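Local coordinates for protein MtVAO615 (Myceliophthora thermophila, PDB 6F72) that binds FAD through two covalent links and is probably an oxidoreductase whose reduced flavin reacts rapidly with oxygen, though its substrate is unknown, at residues A[207-211]-A[390-396]; A[219-223]-A[395-399]; A[302-308]-A[349-355]. All coordinates share one frame; numbering follows the deposited sequence.

Contact 1 of 3, residues A[207-211]-A[390-396]; sequences YAMAN and NYYDHFF. With NAG (2-acetamido-2-deoxy-beta-D-glucopyranose), chain H.
Two groups hold the phenol oxygen of Tyr207: it donates to the backbone oxygen of Gly220, and it accepts from water 1. The same water accepts from Tyr391 OH, 2.6 Å from the water oxygen, so a short chain of bonds satisfies the polar ends of two buried rings. With CG anti to its own carbonyl carbon (chi1 -60°), the Tyr207 ring leaves helix 203-212 and enters the aromatic side chains of helix 391-399. Tyr207 CE2 sits over the centre of the Phe395 face, 3.6 Å from Phe395 CZ, in an edge-to-face pair. Tyr391 repeats the pattern, turning its own edge toward a face of Tyr207 with the planes at 82°. This aromatic cluster fills the space between two roughly antiparallel helices whose segment axes approach to 10.3 Å, and so joins the FAD-binding region to a later part of the chain. Tyr392 lies edge-on against the backbone of the partner helix, its CD2 3.5 Å from Tyr207 O, and the small Ala208 lets the ring come close. Water 2 donates to Asn211 OD1 and accepts from Tyr392 N, 2.8 Å from the water oxygen. ND2 of this glycosylated asparagine carries the sugar, whose acetyl methyl C8 reaches Tyr392 CE1 at 3.7 Å. At the N-cap, Asn390 OD1 takes an almost straight bond from Asp393 N, 2.8 Å away.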
loop_
_atom_site.group_PDB
_atom_site.type_symbol
_atom_site.label_atom_id
_atom_site.label_comp_id
_atom_site.label_asym_id
_atom_site.label_seq_id
_atom_site.Cartn_x
_atom_site.Cartn_y
_atom_site.Cartn_z
ATOM N N TYR A 207 -15.669 -2.373 -1.383
ATOM C CA TYR A 207 -16.489 -2.858 -0.258
ATOM C C TYR A 207 -17.968 -2.562 -0.415
ATOM O O TYR A 207 -18.793 -3.424 -0.100
ATOM C CB TYR A 207 -16.006 -2.306 1.092
ATOM C CG TYR A 207 -14.583 -2.672 1.467
ATOM C CD1 TYR A 207 -13.950 -3.800 0.918
ATOM C CD2 TYR A 207 -13.872 -1.899 2.385
ATOM C CE1 TYR A 207 -12.647 -4.128 1.254
ATOM C CE2 TYR A 207 -12.564 -2.225 2.734
ATOM C CZ TYR A 207 -11.960 -3.335 2.167
ATOM O OH TYR A 207 -10.671 -3.667 2.507
ATOM N N ALA A 208 -18.295 -1.353 -0.887
ATOM C CA ALA A 208 -19.675 -0.987 -1.222
ATOM C C ALA A 208 -20.244 -1.937 -2.284
ATOM O O ALA A 208 -21.372 -2.416 -2.145
ATOM C CB ALA A 208 -19.771 0.473 -1.675
ATOM N N MET A 209 -19.437 -2.226 -3.309
ATOM C CA MET A 209 -19.826 -3.091 -4.418
ATOM C C MET A 209 -20.011 -4.555 -3.990
ATOM O O MET A 209 -21.012 -5.188 -4.344
ATOM C CB MET A 209 -18.821 -2.955 -5.570
ATOM C CG MET A 209 -19.159 -3.778 -6.799
ATOM S SD MET A 209 -18.247 -5.328 -6.838
ATOM C CE MET A 209 -19.205 -6.247 -8.040
ATOM N N ALA A 210 -19.047 -5.080 -3.233
ATOM C CA ALA A 210 -19.134 -6.441 -2.718
ATOM C C ALA A 210 -20.315 -6.599 -1.763
ATOM O O ALA A 210 -21.075 -7.564 -1.894
ATOM C CB ALA A 210 -17.825 -6.876 -2.057
ATOM N N ASN A 211 -20.471 -5.665 -0.820
ATOM C CA ASN A 211 -21.573 -5.718 0.147
ATOM C C ASN A 211 -22.951 -5.801 -0.529
ATOM O O ASN A 211 -23.807 -6.575 -0.091
ATOM C CB ASN A 211 -21.556 -4.538 1.134
ATOM C CG ASN A 211 -22.798 -4.513 2.002
ATOM O OD1 ASN A 211 -22.874 -5.222 3.007
ATOM N ND2 ASN A 211 -23.790 -3.711 1.598
ATOM N N ASN A 390 -22.801 -8.122 8.811
ATOM C CA ASN A 390 -22.053 -8.296 7.576
ATOM C C ASN A 390 -20.625 -7.808 7.769
ATOM O O ASN A 390 -20.289 -7.273 8.833
ATOM C CB ASN A 390 -22.751 -7.528 6.452
ATOM C CG ASN A 390 -22.922 -6.065 6.777
ATOM O OD1 ASN A 390 -22.009 -5.267 6.585
ATOM N ND2 ASN A 390 -24.087 -5.709 7.299
ATOM N N TYR A 391 -19.790 -7.980 6.748
ATOM C CA TYR A 391 -18.402 -7.534 6.814
ATOM C C TYR A 391 -18.230 -6.022 6.756
ATOM O O TYR A 391 -17.427 -5.476 7.525
ATOM C CB TYR A 391 -17.564 -8.171 5.718
ATOM C CG TYR A 391 -16.117 -7.716 5.706
ATOM C CD1 TYR A 391 -15.285 -7.911 6.815
ATOM C CD2 TYR A 391 -15.580 -7.101 4.577
ATOM C CE1 TYR A 391 -13.960 -7.495 6.801
ATOM C CE2 TYR A 391 -14.258 -6.688 4.548
ATOM C CZ TYR A 391 -13.453 -6.890 5.656
ATOM O OH TYR A 391 -12.144 -6.479 5.608
ATOM N N TYR A 392 -18.949 -5.364 5.835
ATOM C CA TYR A 392 -18.890 -3.909 5.646
ATOM C C TYR A 392 -19.065 -3.202 6.990
ATOM O O TYR A 392 -18.217 -2.394 7.374
ATOM C CB TYR A 392 -19.935 -3.442 4.615
ATOM C CG TYR A 392 -19.803 -1.987 4.156
ATOM C CD1 TYR A 392 -20.298 -0.930 4.939
ATOM C CD2 TYR A 392 -19.206 -1.671 2.920
ATOM C CE1 TYR A 392 -20.188 0.394 4.518
ATOM C CE2 TYR A 392 -19.090 -0.351 2.493
ATOM C CZ TYR A 392 -19.583 0.678 3.295
ATOM O OH TYR A 392 -19.468 1.989 2.892
ATOM N N ASP A 393 -20.135 -3.556 7.707
ATOM C CA ASP A 393 -20.416 -3.035 9.051
ATOM C C ASP A 393 -19.292 -3.233 10.029
ATOM O O ASP A 393 -18.939 -2.295 10.742
ATOM C CB ASP A 393 -21.684 -3.655 9.626
ATOM C CG ASP A 393 -22.936 -3.099 8.998
ATOM O OD1 ASP A 393 -22.838 -2.272 8.060
ATOM O OD2 ASP A 393 -24.026 -3.498 9.451
ATOM N N HIS A 394 -18.743 -4.453 10.065
ATOM C CA HIS A 394 -17.587 -4.777 10.913
ATOM C C HIS A 394 -16.392 -3.888 10.586
ATOM O O HIS A 394 -15.803 -3.288 11.495
ATOM C CB HIS A 394 -17.204 -6.253 10.783
ATOM C CG HIS A 394 -15.875 -6.591 11.384
ATOM N ND1 HIS A 394 -15.718 -6.889 12.720
ATOM C CD2 HIS A 394 -14.643 -6.693 10.827
ATOM C CE1 HIS A 394 -14.447 -7.158 12.961
ATOM N NE2 HIS A 394 -13.773 -7.042 11.831
ATOM N N PHE A 395 -16.052 -3.816 9.295
ATOM C CA PHE A 395 -14.933 -3.015 8.818
ATOM C C PHE A 395 -15.013 -1.563 9.304
ATOM O O PHE A 395 -14.054 -1.051 9.891
ATOM C CB PHE A 395 -14.825 -3.058 7.288
ATOM C CG PHE A 395 -13.572 -2.423 6.766
ATOM C CD1 PHE A 395 -13.517 -1.051 6.522
ATOM C CD2 PHE A 395 -12.423 -3.188 6.561
ATOM C CE1 PHE A 395 -12.343 -0.451 6.076
ATOM C CE2 PHE A 395 -11.249 -2.603 6.097
ATOM C CZ PHE A 395 -11.208 -1.227 5.864
ATOM N N PHE A 396 -16.154 -0.915 9.064
ATOM C CA PHE A 396 -16.283 0.515 9.363
ATOM C C PHE A 396 -16.612 0.851 10.821
ATOM O O PHE A 396 -16.426 2.000 11.241
ATOM C CB PHE A 396 -17.187 1.236 8.344
ATOM C CG PHE A 396 -16.538 1.412 6.991
ATOM C CD1 PHE A 396 -15.457 2.291 6.821
ATOM C CD2 PHE A 396 -16.978 0.685 5.889
ATOM C CE1 PHE A 396 -14.850 2.448 5.575
ATOM C CE2 PHE A 396 -16.373 0.840 4.643
ATOM C CZ PHE A 396 -15.311 1.722 4.484
HETATM C C1 NAG H . -25.079 -3.597 2.238
HETATM C C2 NAG H . -25.846 -2.321 2.634
HETATM C C3 NAG H . -27.306 -2.580 3.048
HETATM C C4 NAG H . -28.047 -3.552 2.115
HETATM C C5 NAG H . -27.223 -4.833 1.965
HETATM C C6 NAG H . -27.895 -5.833 1.018
HETATM C C7 NAG H . -24.483 -0.471 3.550
HETATM C C8 NAG H . -23.887 0.087 4.811
HETATM N N2 NAG H . -25.171 -1.608 3.712
HETATM O O3 NAG H . -28.014 -1.336 3.084
HETATM O O4 NAG H . -29.374 -3.818 2.602
HETATM O O5 NAG H . -25.924 -4.473 1.460
HETATM O O6 NAG H . -26.927 -6.692 0.401
HETATM O O7 NAG H . -24.332 0.089 2.468
HETATM O O HOH W 1 -11.169 -6.714 3.166
HETATM O O HOH W 2 -20.325 -6.728 3.801
#

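Contact 2 of 3, residues A[219-223]-A[395-399]; sequences GGTCP and FFTYL. With FAD (flavin-adenine dinucleotide), chain E.
Gly220 brings its carbonyl oxygen O to 3.4 Å from CZ of Phe395. Thr221 continues the approach with its own backbone oxygen, 3.3 Å from the same Phe395 CZ. The Thr221 side chain serves two neighbours: Thr221 CB lies 3.8 Å from Leu399 CD1, and its methyl CG2 meets the same atom, while Thr221 OG1, set between the backbone N and the carbonyl carbon (chi1 55°), is directed to the flavin and donates to FAD O4 at 2.7 Å. Thr221 N gives the same O4 a second, nearly straight bond. Leu399 CD1 also lies over a face of Phe395, toward the rim, so the leucine fills the angle between threonine and ring. Cys222 points away from the helix, and its SG is covalently joined to FAD C6. Pro223 closes the segment: its CG touches Phe396 CE1 at 3.8 Å and meets the edge of Phe395 at CE1. The helix thus offers this loop mainly carbon surfaces, which press on the side turned from the cofactor. Two donors on O4 would probably draw electron density from the isoalloxazine and help to stabilise the reduced flavin, while the thioether fixes the ring against the loop.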
loop_
_atom_site.group_PDB
_atom_site.type_symbol
_atom_site.label_atom_id
_atom_site.label_comp_id
_atom_site.label_asym_id
_atom_site.label_seq_id
_atom_site.Cartn_x
_atom_site.Cartn_y
_atom_site.Cartn_z
ATOM N N GLY A 219 -9.247 -6.712 0.798
ATOM C CA GLY A 219 -8.682 -5.389 0.593
ATOM C C GLY A 219 -8.097 -4.808 1.858
ATOM O O GLY A 219 -8.268 -5.363 2.948
ATOM N N GLY A 220 -7.435 -3.662 1.708
ATOM C CA GLY A 220 -6.709 -3.015 2.808
ATOM C C GLY A 220 -7.570 -2.371 3.877
ATOM O O GLY A 220 -8.780 -2.178 3.708
ATOM N N THR A 221 -6.922 -2.029 4.986
ATOM C CA THR A 221 -7.601 -1.472 6.147
ATOM C C THR A 221 -7.760 0.025 5.969
ATOM O O THR A 221 -8.596 0.660 6.633
ATOM C CB THR A 221 -6.815 -1.736 7.436
ATOM O OG1 THR A 221 -5.481 -1.237 7.281
ATOM C CG2 THR A 221 -6.772 -3.229 7.743
ATOM N N CYS A 222 -6.944 0.587 5.082
ATOM C CA CYS A 222 -7.032 1.996 4.764
ATOM C C CYS A 222 -8.007 2.135 3.571
ATOM O O CYS A 222 -7.673 1.720 2.460
ATOM C CB CYS A 222 -5.635 2.556 4.467
ATOM S SG CYS A 222 -4.323 2.437 5.754
ATOM N N PRO A 223 -9.225 2.700 3.801
ATOM C CA PRO A 223 -10.296 2.650 2.770
ATOM C C PRO A 223 -9.982 3.305 1.429
ATOM O O PRO A 223 -10.502 2.861 0.404
ATOM C CB PRO A 223 -11.484 3.339 3.444
ATOM C CG PRO A 223 -11.194 3.281 4.905
ATOM C CD PRO A 223 -9.698 3.372 5.030
ATOM N N PHE A 395 -16.052 -3.816 9.295
ATOM C CA PHE A 395 -14.933 -3.015 8.818
ATOM C C PHE A 395 -15.013 -1.563 9.304
ATOM O O PHE A 395 -14.054 -1.051 9.891
ATOM C CB PHE A 395 -14.825 -3.058 7.288
ATOM C CG PHE A 395 -13.572 -2.423 6.766
ATOM C CD1 PHE A 395 -13.517 -1.051 6.522
ATOM C CD2 PHE A 395 -12.423 -3.188 6.561
ATOM C CE1 PHE A 395 -12.343 -0.451 6.076
ATOM C CE2 PHE A 395 -11.249 -2.603 6.097
ATOM C CZ PHE A 395 -11.208 -1.227 5.864
ATOM N N PHE A 396 -16.154 -0.915 9.064
ATOM C CA PHE A 396 -16.283 0.515 9.363
ATOM C C PHE A 396 -16.612 0.851 10.821
ATOM O O PHE A 396 -16.426 2.000 11.241
ATOM C CB PHE A 396 -17.187 1.236 8.344
ATOM C CG PHE A 396 -16.538 1.412 6.991
ATOM C CD1 PHE A 396 -15.457 2.291 6.821
ATOM C CD2 PHE A 396 -16.978 0.685 5.889
ATOM C CE1 PHE A 396 -14.850 2.448 5.575
ATOM C CE2 PHE A 396 -16.373 0.840 4.643
ATOM C CZ PHE A 396 -15.311 1.722 4.484
ATOM N N THR A 397 -17.053 -0.146 11.595
ATOM C CA THR A 397 -17.107 -0.010 13.054
ATOM C C THR A 397 -15.688 0.256 13.568
ATOM O O THR A 397 -15.469 1.210 14.319
ATOM C CB THR A 397 -17.670 -1.267 13.753
ATOM O OG1 THR A 397 -18.931 -1.611 13.180
ATOM C CG2 THR A 397 -17.864 -1.025 15.254
ATOM N N TYR A 398 -14.739 -0.570 13.121
ATOM C CA TYR A 398 -13.363 -0.534 13.624
ATOM C C TYR A 398 -12.396 0.392 12.880
ATOM O O TYR A 398 -11.439 0.903 13.489
ATOM C CB TYR A 398 -12.796 -1.957 13.736
ATOM C CG TYR A 398 -13.522 -2.765 14.793
ATOM C CD1 TYR A 398 -13.268 -2.557 16.160
ATOM C CD2 TYR A 398 -14.494 -3.698 14.437
ATOM C CE1 TYR A 398 -13.950 -3.278 17.134
ATOM C CE2 TYR A 398 -15.183 -4.423 15.405
ATOM C CZ TYR A 398 -14.905 -4.208 16.746
ATOM O OH TYR A 398 -15.585 -4.921 17.694
ATOM N N LEU A 399 -12.649 0.625 11.592
ATOM C CA LEU A 399 -11.683 1.314 10.730
ATOM C C LEU A 399 -12.333 2.452 9.932
ATOM O O LEU A 399 -11.813 2.901 8.897
ATOM C CB LEU A 399 -10.933 0.299 9.833
ATOM C CG LEU A 399 -10.359 -0.995 10.467
ATOM C CD1 LEU A 399 -10.046 -2.047 9.419
ATOM C CD2 LEU A 399 -9.134 -0.779 11.343
HETATM P PA FAD E . -0.247 4.353 -5.873
HETATM O O1A FAD E . 0.830 5.155 -5.188
HETATM O O2A FAD E . -1.127 5.103 -6.834
HETATM O O5B FAD E . 0.451 3.113 -6.620
HETATM C C5B FAD E . 1.483 2.342 -6.004
HETATM C C4B FAD E . 2.379 1.678 -7.043
HETATM O O4B FAD E . 1.586 0.867 -7.913
HETATM C C3B FAD E . 3.131 2.645 -7.938
HETATM O O3B FAD E . 4.407 2.051 -8.210
HETATM C C2B FAD E . 2.316 2.701 -9.219
HETATM O O2B FAD E . 3.135 2.969 -10.361
HETATM C C1B FAD E . 1.713 1.308 -9.276
HETATM N N9A FAD E . 0.367 1.240 -9.893
HETATM C C8A FAD E . -0.791 1.596 -9.297
HETATM N N7A FAD E . -1.845 1.370 -10.122
HETATM C C5A FAD E . -1.357 0.851 -11.260
HETATM C C6A FAD E . -1.929 0.386 -12.543
HETATM N N6A FAD E . -3.264 0.458 -12.745
HETATM N N1A FAD E . -1.083 -0.085 -13.487
HETATM C C2A FAD E . 0.252 -0.151 -13.293
HETATM N N3A FAD E . 0.842 0.251 -12.139
HETATM C C4A FAD E . 0.102 0.753 -11.107
HETATM N N1 FAD E . -1.165 -2.121 2.416
HETATM C C2 FAD E . -1.585 -3.296 2.949
HETATM O O2 FAD E . -1.137 -4.370 2.484
HETATM N N3 FAD E . -2.472 -3.338 3.968
HETATM C C4 FAD E . -2.997 -2.243 4.541
HETATM O O4 FAD E . -3.814 -2.330 5.486
HETATM C C4X FAD E . -2.594 -0.924 4.004
HETATM N N5 FAD E . -3.084 0.227 4.511
HETATM C C5X FAD E . -2.706 1.442 4.018
HETATM C C6 FAD E . -3.234 2.634 4.561
HETATM C C7 FAD E . -2.827 3.876 4.026
HETATM C C7M FAD E . -3.401 5.146 4.629
HETATM C C8 FAD E . -1.849 3.930 2.879
HETATM C C8M FAD E . -1.425 5.208 2.171
HETATM C C9 FAD E . -1.344 2.742 2.359
HETATM C C9A FAD E . -1.728 1.503 2.880
HETATM N N10 FAD E . -1.219 0.304 2.326
HETATM C C10 FAD E . -1.621 -0.930 2.880
HETATM C "C1'" FAD E . -0.228 0.358 1.253
HETATM C "C2'" FAD E . -0.654 0.019 -0.144
HETATM O "O2'" FAD E . -0.823 -1.395 -0.214
HETATM C "C3'" FAD E . 0.498 0.470 -1.034
HETATM O "O3'" FAD E . 0.897 1.822 -0.718
HETATM C "C4'" FAD E . 0.134 0.364 -2.507
HETATM O "O4'" FAD E . 1.306 0.562 -3.301
HETATM C "C5'" FAD E . -0.987 1.334 -2.885
HETATM O "O5'" FAD E . -1.249 1.300 -4.279
HETATM P P FAD E . -2.155 2.449 -4.941
HETATM O O1P FAD E . -3.398 2.618 -4.115
HETATM O O2P FAD E . -2.216 2.114 -6.413
HETATM O O3P FAD E . -1.216 3.749 -4.745
#

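Contact 3 of 3, residues A[302-308]-A[349-355]; sequences VGGTLLG and LTAYGTM
Met355 and Gly303 form a hydrogen-bonded antiparallel pair, with Met355 N 2.7 Å from Gly303 O and Gly303 N 2.9 Å from Met355 O. A side chain on Gly303 would be crowded by Met355 O, so glycine suits the place. The Met355 chain bends at its last torsion (chi3 -81°) and folds back along the neighbouring strand, laying CE 3.6 Å from Gly304 C. A flexible thioether chain can follow that surface, and Val363 and Leu366 of helix 360-376 meet it as well. Thr305 is paired with Gly353, whose N is 2.8 Å from Thr305 O; the return bond from Thr305 N is weak. The methyl CG2 of Thr305 leans toward Gly353 N and Met355 CE, occupying the room that a side chain on Gly353 would need. Thr305 OG1 donates to Leu306 O at 2.8 Å, from above the carbonyl plane. With an alanine here, both branches are lost, which would probably open a gap beside Gly353 and leave Met355 CE freer to turn. On the other face, Leu306 CD1 lies at the edge of the Tyr352 ring, 4.1 Å from CE1. The two neighbouring strands belong to a seven-stranded antiparallel sheet with helix 360-376 packed on the Thr305 face, consistent with the substrate domain of VAO-type oxidases.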
loop_
_atom_site.group_PDB
_atom_site.type_symbol
_atom_site.label_atom_id
_atom_site.label_comp_id
_atom_site.label_asym_id
_atom_site.label_seq_id
_atom_site.Cartn_x
_atom_site.Cartn_y
_atom_site.Cartn_z
ATOM N N VAL A 302 -20.107 -11.375 11.159
ATOM C CA VAL A 302 -18.679 -11.190 11.463
ATOM C C VAL A 302 -18.518 -10.814 12.937
ATOM O O VAL A 302 -19.034 -9.782 13.386
ATOM C CB VAL A 302 -17.978 -10.137 10.550
ATOM C CG1 VAL A 302 -16.508 -9.969 10.931
ATOM C CG2 VAL A 302 -18.069 -10.535 9.087
ATOM N N GLY A 303 -17.815 -11.672 13.676
ATOM C CA GLY A 303 -17.477 -11.412 15.075
ATOM C C GLY A 303 -16.356 -10.395 15.217
ATOM O O GLY A 303 -15.386 -10.398 14.452
ATOM N N GLY A 304 -16.484 -9.524 16.207
ATOM C CA GLY A 304 -15.511 -8.456 16.405
ATOM C C GLY A 304 -15.242 -8.188 17.862
ATOM O O GLY A 304 -16.044 -8.555 18.727
ATOM N N THR A 305 -14.099 -7.567 18.133
ATOM C CA THR A 305 -13.798 -7.076 19.469
ATOM C C THR A 305 -12.760 -5.977 19.483
ATOM O O THR A 305 -11.909 -5.894 18.592
ATOM C CB THR A 305 -13.353 -8.201 20.440
ATOM O OG1 THR A 305 -13.445 -7.711 21.780
ATOM C CG2 THR A 305 -11.912 -8.682 20.155
ATOM N N LEU A 306 -12.870 -5.130 20.502
ATOM C CA LEU A 306 -11.737 -4.392 21.022
ATOM C C LEU A 306 -11.136 -5.266 22.119
ATOM O O LEU A 306 -11.857 -5.802 22.972
ATOM C CB LEU A 306 -12.162 -3.025 21.586
ATOM C CG LEU A 306 -11.072 -1.987 21.901
ATOM C CD1 LEU A 306 -11.616 -0.581 21.718
ATOM C CD2 LEU A 306 -10.498 -2.134 23.307
ATOM N N LEU A 307 -9.815 -5.414 22.073
ATOM C CA LEU A 307 -9.063 -6.037 23.151
ATOM C C LEU A 307 -7.835 -5.195 23.472
ATOM O O LEU A 307 -6.892 -5.126 22.676
ATOM C CB LEU A 307 -8.691 -7.485 22.795
ATOM C CG LEU A 307 -7.686 -8.274 23.654
ATOM C CD1 LEU A 307 -8.121 -8.386 25.113
ATOM C CD2 LEU A 307 -7.461 -9.649 23.040
ATOM N N GLY A 308 -7.860 -4.559 24.641
ATOM C CA GLY A 308 -6.784 -3.675 25.078
ATOM C C GLY A 308 -6.282 -3.979 26.470
ATOM O O GLY A 308 -7.041 -4.435 27.324
ATOM N N LEU A 349 -1.345 -1.812 24.592
ATOM C CA LEU A 349 -1.667 -2.488 23.327
ATOM C C LEU A 349 -3.178 -2.459 23.105
ATOM O O LEU A 349 -3.960 -2.833 23.988
ATOM C CB LEU A 349 -1.146 -3.945 23.310
ATOM C CG LEU A 349 -1.251 -4.741 21.987
ATOM C CD1 LEU A 349 -0.006 -5.583 21.746
ATOM C CD2 LEU A 349 -2.509 -5.600 21.892
ATOM N N THR A 350 -3.577 -2.024 21.916
ATOM C CA THR A 350 -4.987 -1.946 21.558
ATOM C C THR A 350 -5.191 -2.748 20.298
ATOM O O THR A 350 -4.585 -2.448 19.268
ATOM C CB THR A 350 -5.439 -0.485 21.340
ATOM O OG1 THR A 350 -5.138 0.279 22.511
ATOM C CG2 THR A 350 -6.946 -0.418 21.069
ATOM N N ALA A 351 -6.052 -3.756 20.383
ATOM C CA ALA A 351 -6.296 -4.666 19.276
ATOM C C ALA A 351 -7.740 -4.662 18.872
ATOM O O ALA A 351 -8.630 -4.550 19.716
ATOM C CB ALA A 351 -5.867 -6.073 19.647
ATOM N N TYR A 352 -7.952 -4.788 17.564
ATOM C CA TYR A 352 -9.269 -5.021 16.986
ATOM C C TYR A 352 -9.307 -6.396 16.353
ATOM O O TYR A 352 -8.478 -6.717 15.494
ATOM C CB TYR A 352 -9.597 -3.973 15.928
ATOM C CG TYR A 352 -9.510 -2.528 16.376
ATOM C CD1 TYR A 352 -10.040 -2.108 17.611
ATOM C CD2 TYR A 352 -8.938 -1.559 15.536
ATOM C CE1 TYR A 352 -9.972 -0.771 18.005
ATOM C CE2 TYR A 352 -8.880 -0.215 15.912
ATOM C CZ TYR A 352 -9.394 0.167 17.145
ATOM O OH TYR A 352 -9.339 1.495 17.518
ATOM N N GLY A 353 -10.263 -7.202 16.801
ATOM C CA GLY A 353 -10.423 -8.571 16.320
ATOM C C GLY A 353 -11.416 -8.722 15.187
ATOM O O GLY A 353 -12.454 -8.062 15.176
ATOM N N THR A 354 -11.089 -9.615 14.251
ATOM C CA THR A 354 -11.941 -9.947 13.106
ATOM C C THR A 354 -12.143 -11.468 13.070
ATOM O O THR A 354 -11.197 -12.237 12.871
ATOM C CB THR A 354 -11.325 -9.436 11.792
ATOM O OG1 THR A 354 -11.222 -8.006 11.849
ATOM C CG2 THR A 354 -12.168 -9.841 10.584
ATOM N N MET A 355 -13.388 -11.880 13.281
ATOM C CA MET A 355 -13.725 -13.286 13.470
ATOM C C MET A 355 -14.888 -13.709 12.552
ATOM O O MET A 355 -16.026 -13.853 13.017
ATOM C CB MET A 355 -14.021 -13.551 14.959
ATOM C CG MET A 355 -12.807 -13.381 15.868
ATOM S SD MET A 355 -13.172 -13.157 17.621
ATOM C CE MET A 355 -13.571 -11.406 17.658
#

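Helix 391-399 ties the three contacts together. Contacts 1 and 2, with centres about 9 Å apart, share Phe395 and Phe396 and are bonded to each other through Tyr207. Contact 3 lies about 16 Å from contact 1 and 13 Å from contact 2, centre to centre, and is reached by other residues of the helix: His394 NE2 is 2.7 Å from Thr354 OG1, a probable hydrogen bond, and Tyr398 CD1 packs 3.6 Å from Tyr352 CD1. Contact 2 holds the flavin directly, the side chain of Phe395 comes within about 7 Å of FAD, and that of Thr354 stays about 11 Å off. The helix thus stands between sheet and cofactor loop.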